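Local atomic coordinates of conserved hypothetical alanine RICH protein (Mycobacterium tuberculosis, PDB entry 2IB0), a protein that is of unknown function but folds as a four-helix bundle and belongs to a family of the ferritin-like clan. Residues D22-A35 against R76-Q88. Sequence-based numbering, arbitrary orientation.
Sequences DNAALCDALAVEHA and RGVTAPIAAAGYQ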
loop_
_atom_site.group_PDB
_atom_site.type_symbol
_atom_site.label_atom_id
_atom_site.label_comp_id
_atom_site.label_asym_id
_atom_site.label_seq_id
_atom_site.Cartn_x
_atom_site.Cartn_y
_atom_site.Cartn_z
ATOM N N ASP A 22 7.670 -13.693 14.407
ATOM C CA ASP A 22 8.008 -12.276 14.197
ATOM C C ASP A 22 9.423 -12.142 13.591
ATOM O O ASP A 22 9.586 -11.546 12.517
ATOM C CB ASP A 22 7.880 -11.514 15.543
ATOM C CG ASP A 22 7.822 -10.000 15.385
ATOM O OD1 ASP A 22 8.046 -9.464 14.252
ATOM O OD2 ASP A 22 7.507 -9.328 16.420
ATOM N N ASN A 23 10.431 -12.713 14.257
ATOM C CA ASN A 23 11.810 -12.732 13.737
ATOM C C ASN A 23 11.942 -13.374 12.369
ATOM O O ASN A 23 12.673 -12.879 11.488
ATOM C CB ASN A 23 12.755 -13.442 14.729
ATOM C CG ASN A 23 12.916 -12.664 16.027
ATOM O OD1 ASN A 23 12.427 -11.537 16.151
ATOM N ND2 ASN A 23 13.590 -13.261 17.001
ATOM N N ALA A 24 11.256 -14.504 12.203
ATOM C CA ALA A 24 11.290 -15.203 10.947
ATOM C C ALA A 24 10.711 -14.357 9.856
ATOM O O ALA A 24 11.286 -14.323 8.767
ATOM C CB ALA A 24 10.577 -16.541 11.030
ATOM N N ALA A 25 9.588 -13.660 10.124
ATOM C CA ALA A 25 9.004 -12.843 9.093
ATOM C C ALA A 25 9.936 -11.687 8.722
ATOM O O ALA A 25 10.002 -11.304 7.584
ATOM C CB ALA A 25 7.585 -12.309 9.523
ATOM N N LEU A 26 10.587 -11.065 9.698
ATOM C CA LEU A 26 11.345 -9.862 9.391
ATOM C C LEU A 26 12.681 -10.201 8.709
ATOM O O LEU A 26 13.171 -9.412 7.862
ATOM C CB LEU A 26 11.551 -9.032 10.669
ATOM C CG LEU A 26 12.273 -7.681 10.538
ATOM C CD1 LEU A 26 11.514 -6.677 9.716
ATOM C CD2 LEU A 26 12.710 -7.095 11.886
ATOM N N CYS A 27 13.269 -11.349 9.095
ATOM C CA CYS A 27 14.415 -11.904 8.387
ATOM C C CYS A 27 14.073 -12.213 6.937
ATOM O O CYS A 27 14.827 -11.857 6.059
ATOM C CB CYS A 27 15.011 -13.151 9.098
ATOM S SG CYS A 27 15.888 -12.747 10.642
ATOM N N ASP A 28 12.929 -12.853 6.677
ATOM C CA ASP A 28 12.499 -13.091 5.280
ATOM C C ASP A 28 12.372 -11.785 4.500
ATOM O O ASP A 28 12.718 -11.738 3.331
ATOM C CB ASP A 28 11.138 -13.758 5.206
ATOM C CG ASP A 28 11.158 -15.193 5.651
ATOM O OD1 ASP A 28 12.227 -15.833 5.611
ATOM O OD2 ASP A 28 10.081 -15.668 6.079
ATOM N N ALA A 29 11.924 -10.728 5.160
ATOM C CA ALA A 29 11.574 -9.505 4.455
ATOM C C ALA A 29 12.867 -8.812 4.126
ATOM O O ALA A 29 13.003 -8.244 3.056
ATOM C CB ALA A 29 10.707 -8.620 5.331
ATOM N N LEU A 30 13.829 -8.913 5.046
ATOM C CA LEU A 30 15.178 -8.375 4.828
ATOM C C LEU A 30 15.886 -9.055 3.644
ATOM O O LEU A 30 16.566 -8.390 2.854
ATOM C CB LEU A 30 16.046 -8.507 6.088
ATOM C CG LEU A 30 17.489 -8.073 5.851
ATOM C CD1 LEU A 30 17.565 -6.673 5.252
ATOM C CD2 LEU A 30 18.397 -8.227 7.136
ATOM N N ALA A 31 15.743 -10.379 3.574
ATOM C CA ALA A 31 16.265 -11.206 2.480
ATOM C C ALA A 31 15.618 -10.825 1.164
ATOM O O ALA A 31 16.264 -10.786 0.147
ATOM C CB ALA A 31 16.071 -12.696 2.782
ATOM N N VAL A 32 14.337 -10.510 1.180
ATOM C CA VAL A 32 13.676 -10.031 -0.027
ATOM C C VAL A 32 14.232 -8.647 -0.461
ATOM O O VAL A 32 14.495 -8.424 -1.655
ATOM C CB VAL A 32 12.140 -10.019 0.144
ATOM C CG1 VAL A 32 11.464 -9.220 -1.006
ATOM C CG2 VAL A 32 11.601 -11.472 0.211
ATOM N N GLU A 33 14.407 -7.742 0.505
ATOM C CA GLU A 33 15.054 -6.434 0.277
ATOM C C GLU A 33 16.450 -6.519 -0.358
ATOM O O GLU A 33 16.714 -5.813 -1.324
ATOM C CB GLU A 33 15.150 -5.622 1.591
ATOM C CG GLU A 33 13.784 -5.075 2.123
ATOM C CD GLU A 33 12.981 -4.263 1.085
ATOM O OE1 GLU A 33 13.560 -3.438 0.339
ATOM O OE2 GLU A 33 11.749 -4.419 1.027
ATOM N N HIS A 34 17.351 -7.341 0.181
ATOM C CA HIS A 34 18.653 -7.537 -0.459
ATOM C C HIS A 34 18.510 -7.953 -1.934
ATOM O O HIS A 34 19.174 -7.390 -2.808
ATOM C CB HIS A 34 19.473 -8.577 0.284
ATOM C CG HIS A 34 20.038 -8.073 1.572
ATOM N ND1 HIS A 34 19.999 -8.801 2.740
ATOM C CD2 HIS A 34 20.666 -6.916 1.874
ATOM C CE1 HIS A 34 20.590 -8.123 3.710
ATOM N NE2 HIS A 34 20.985 -6.965 3.214
ATOM N N ALA A 35 17.616 -8.921 -2.180
ATOM C CA ALA A 35 17.358 -9.473 -3.500
ATOM C C ALA A 35 16.746 -8.448 -4.445
ATOM O O ALA A 35 17.008 -8.494 -5.658
ATOM C CB ALA A 35 16.462 -10.682 -3.399
ATOM N N ARG A 76 16.489 -6.585 18.535
ATOM C CA ARG A 76 15.878 -7.841 18.946
ATOM C C ARG A 76 16.883 -8.919 19.418
ATOM O O ARG A 76 16.460 -9.977 19.903
ATOM C CB ARG A 76 15.058 -8.423 17.796
ATOM C CG ARG A 76 13.892 -7.565 17.347
ATOM C CD ARG A 76 13.125 -8.287 16.273
ATOM N NE ARG A 76 11.907 -7.577 15.858
ATOM C CZ ARG A 76 10.939 -8.146 15.157
ATOM N NH1 ARG A 76 11.040 -9.431 14.800
ATOM N NH2 ARG A 76 9.889 -7.433 14.776
ATOM N N GLY A 77 18.185 -8.670 19.251
ATOM C CA GLY A 77 19.211 -9.678 19.544
ATOM C C GLY A 77 19.406 -10.661 18.407
ATOM O O GLY A 77 19.892 -11.786 18.603
ATOM N N VAL A 78 19.055 -10.239 17.200
ATOM C CA VAL A 78 19.212 -11.082 16.028
ATOM C C VAL A 78 20.268 -10.461 15.112
ATOM O O VAL A 78 20.183 -9.276 14.767
ATOM C CB VAL A 78 17.856 -11.259 15.246
ATOM C CG1 VAL A 78 18.048 -12.068 13.979
ATOM C CG2 VAL A 78 16.773 -11.894 16.140
ATOM N N THR A 79 21.259 -11.247 14.715
ATOM C CA THR A 79 22.220 -10.773 13.723
ATOM C C THR A 79 21.571 -10.940 12.355
ATOM O O THR A 79 21.154 -12.046 11.986
ATOM C CB THR A 79 23.554 -11.564 13.750
ATOM O OG1 THR A 79 23.272 -12.955 13.557
ATOM C CG2 THR A 79 24.331 -11.360 15.091
ATOM N N ALA A 80 21.457 -9.833 11.624
ATOM C CA ALA A 80 20.794 -9.802 10.318
ATOM C C ALA A 80 21.372 -10.803 9.292
ATOM O O ALA A 80 22.603 -10.992 9.225
ATOM C CB ALA A 80 20.837 -8.381 9.766
ATOM N N PRO A 81 20.481 -11.468 8.508
ATOM C CA PRO A 81 20.940 -12.048 7.241
ATOM C C PRO A 81 21.665 -10.982 6.403
ATOM O O PRO A 81 21.156 -9.857 6.239
ATOM C CB PRO A 81 19.630 -12.492 6.539
ATOM C CG PRO A 81 18.498 -11.866 7.322
ATOM C CD PRO A 81 19.047 -11.745 8.735
ATOM N N ILE A 82 22.861 -11.323 5.924
ATOM C CA ILE A 82 23.601 -10.455 5.001
ATOM C C ILE A 82 23.262 -10.838 3.548
ATOM O O ILE A 82 22.706 -11.917 3.301
ATOM C CB ILE A 82 25.136 -10.488 5.270
ATOM C CG1 ILE A 82 25.740 -11.851 4.899
ATOM C CG2 ILE A 82 25.425 -10.101 6.739
ATOM C CD1 ILE A 82 27.209 -11.805 4.515
ATOM N N ALA A 83 23.566 -9.966 2.589
ATOM C CA ALA A 83 23.224 -10.269 1.198
ATOM C C ALA A 83 24.071 -11.444 0.648
ATOM O O ALA A 83 25.217 -11.659 1.074
ATOM C CB ALA A 83 23.370 -9.027 0.323
ATOM N N ALA A 84 23.474 -12.219 -0.267
ATOM C CA ALA A 84 24.205 -13.207 -1.061
ATOM C C ALA A 84 24.951 -12.433 -2.166
ATOM O O ALA A 84 24.523 -11.326 -2.548
ATOM C CB ALA A 84 23.239 -14.265 -1.653
ATOM N N ALA A 85 26.065 -13.000 -2.646
ATOM C CA ALA A 85 26.894 -12.426 -3.744
ATOM C C ALA A 85 26.098 -12.181 -5.045
ATOM O O ALA A 85 26.086 -11.064 -5.591
ATOM C CB ALA A 85 28.100 -13.330 -4.002
ATOM N N GLY A 86 25.441 -13.240 -5.526
ATOM C CA GLY A 86 24.395 -13.143 -6.547
ATOM C C GLY A 86 23.071 -13.757 -6.093
ATOM O O GLY A 86 22.979 -14.418 -5.043
ATOM N N TYR A 87 22.023 -13.491 -6.871
ATOM C CA TYR A 87 20.695 -14.079 -6.668
ATOM C C TYR A 87 20.318 -14.683 -7.996
ATOM O O TYR A 87 20.917 -14.383 -9.018
ATOM C CB TYR A 87 19.653 -13.048 -6.220
ATOM C CG TYR A 87 19.889 -12.590 -4.793
ATOM C CD1 TYR A 87 19.267 -13.232 -3.711
ATOM C CD2 TYR A 87 20.772 -11.537 -4.513
ATOM C CE1 TYR A 87 19.531 -12.830 -2.395
ATOM C CE2 TYR A 87 21.006 -11.116 -3.209
ATOM C CZ TYR A 87 20.398 -11.771 -2.163
ATOM O OH TYR A 87 20.685 -11.366 -0.886
ATOM N N GLN A 88 19.372 -15.598 -7.955
ATOM C CA GLN A 88 18.661 -15.989 -9.127
ATOM C C GLN A 88 17.494 -14.961 -9.164
ATOM O O GLN A 88 16.691 -14.909 -8.230
ATOM C CB GLN A 88 18.198 -17.423 -8.909
ATOM C CG GLN A 88 17.218 -17.952 -9.897
ATOM C CD GLN A 88 17.810 -18.101 -11.263
ATOM O OE1 GLN A 88 17.176 -17.745 -12.248
ATOM N NE2 GLN A 88 19.036 -18.628 -11.345
#
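Asp22 OD1 accepts from both terminal nitrogens of Arg76: a salt bridge from NH2 at 2.8 Å and a weak bond from NH1. NH2 reaches this oxygen from above the carboxylate plane, and the two flat groups stand 74° apart, so this is no planar, two-oxygen pairing. OD2 of Asp22 instead accepts from the backbone N of Glu122, while NH2 of Arg76 makes a second salt bridge with Asp126. Arg76 NH1 also donates to Asn23 OD1 at 2.9 Å, in the carbonyl plane and on a lone pair. The Arg76 chain, extended from CG to NE, carries the guanidinium over to helix 18-46, where Leu26 CD2 lies over the centre of one face.

Beyond the Schellman turn at Gly77 the loop runs along the helix. Val78 CG1 and Pro81 CD both meet Cys27 SG, and Leu30 CD2 packs on Ala80 CB and Pro81 CG. Ala83 CB sits over the His34 ring, 3.9 Å from its centroid, while Pro81 O lies at the ring's edge, 3.1 Å from His34 CE1. Farther along, Ala35 CA makes a CH-pi contact over the centre of one Tyr87 face, 5° off the ring normal, and Tyr87 OH accepts from Ala84 N at 3.0 Å.

All the hydrogen bonds between the two segments come from Arg76; farther along, apolar and CH-pi contacts hold the loop against helix 18-46, and the buried Pro81 O has no hydrogen-bond partner in the model.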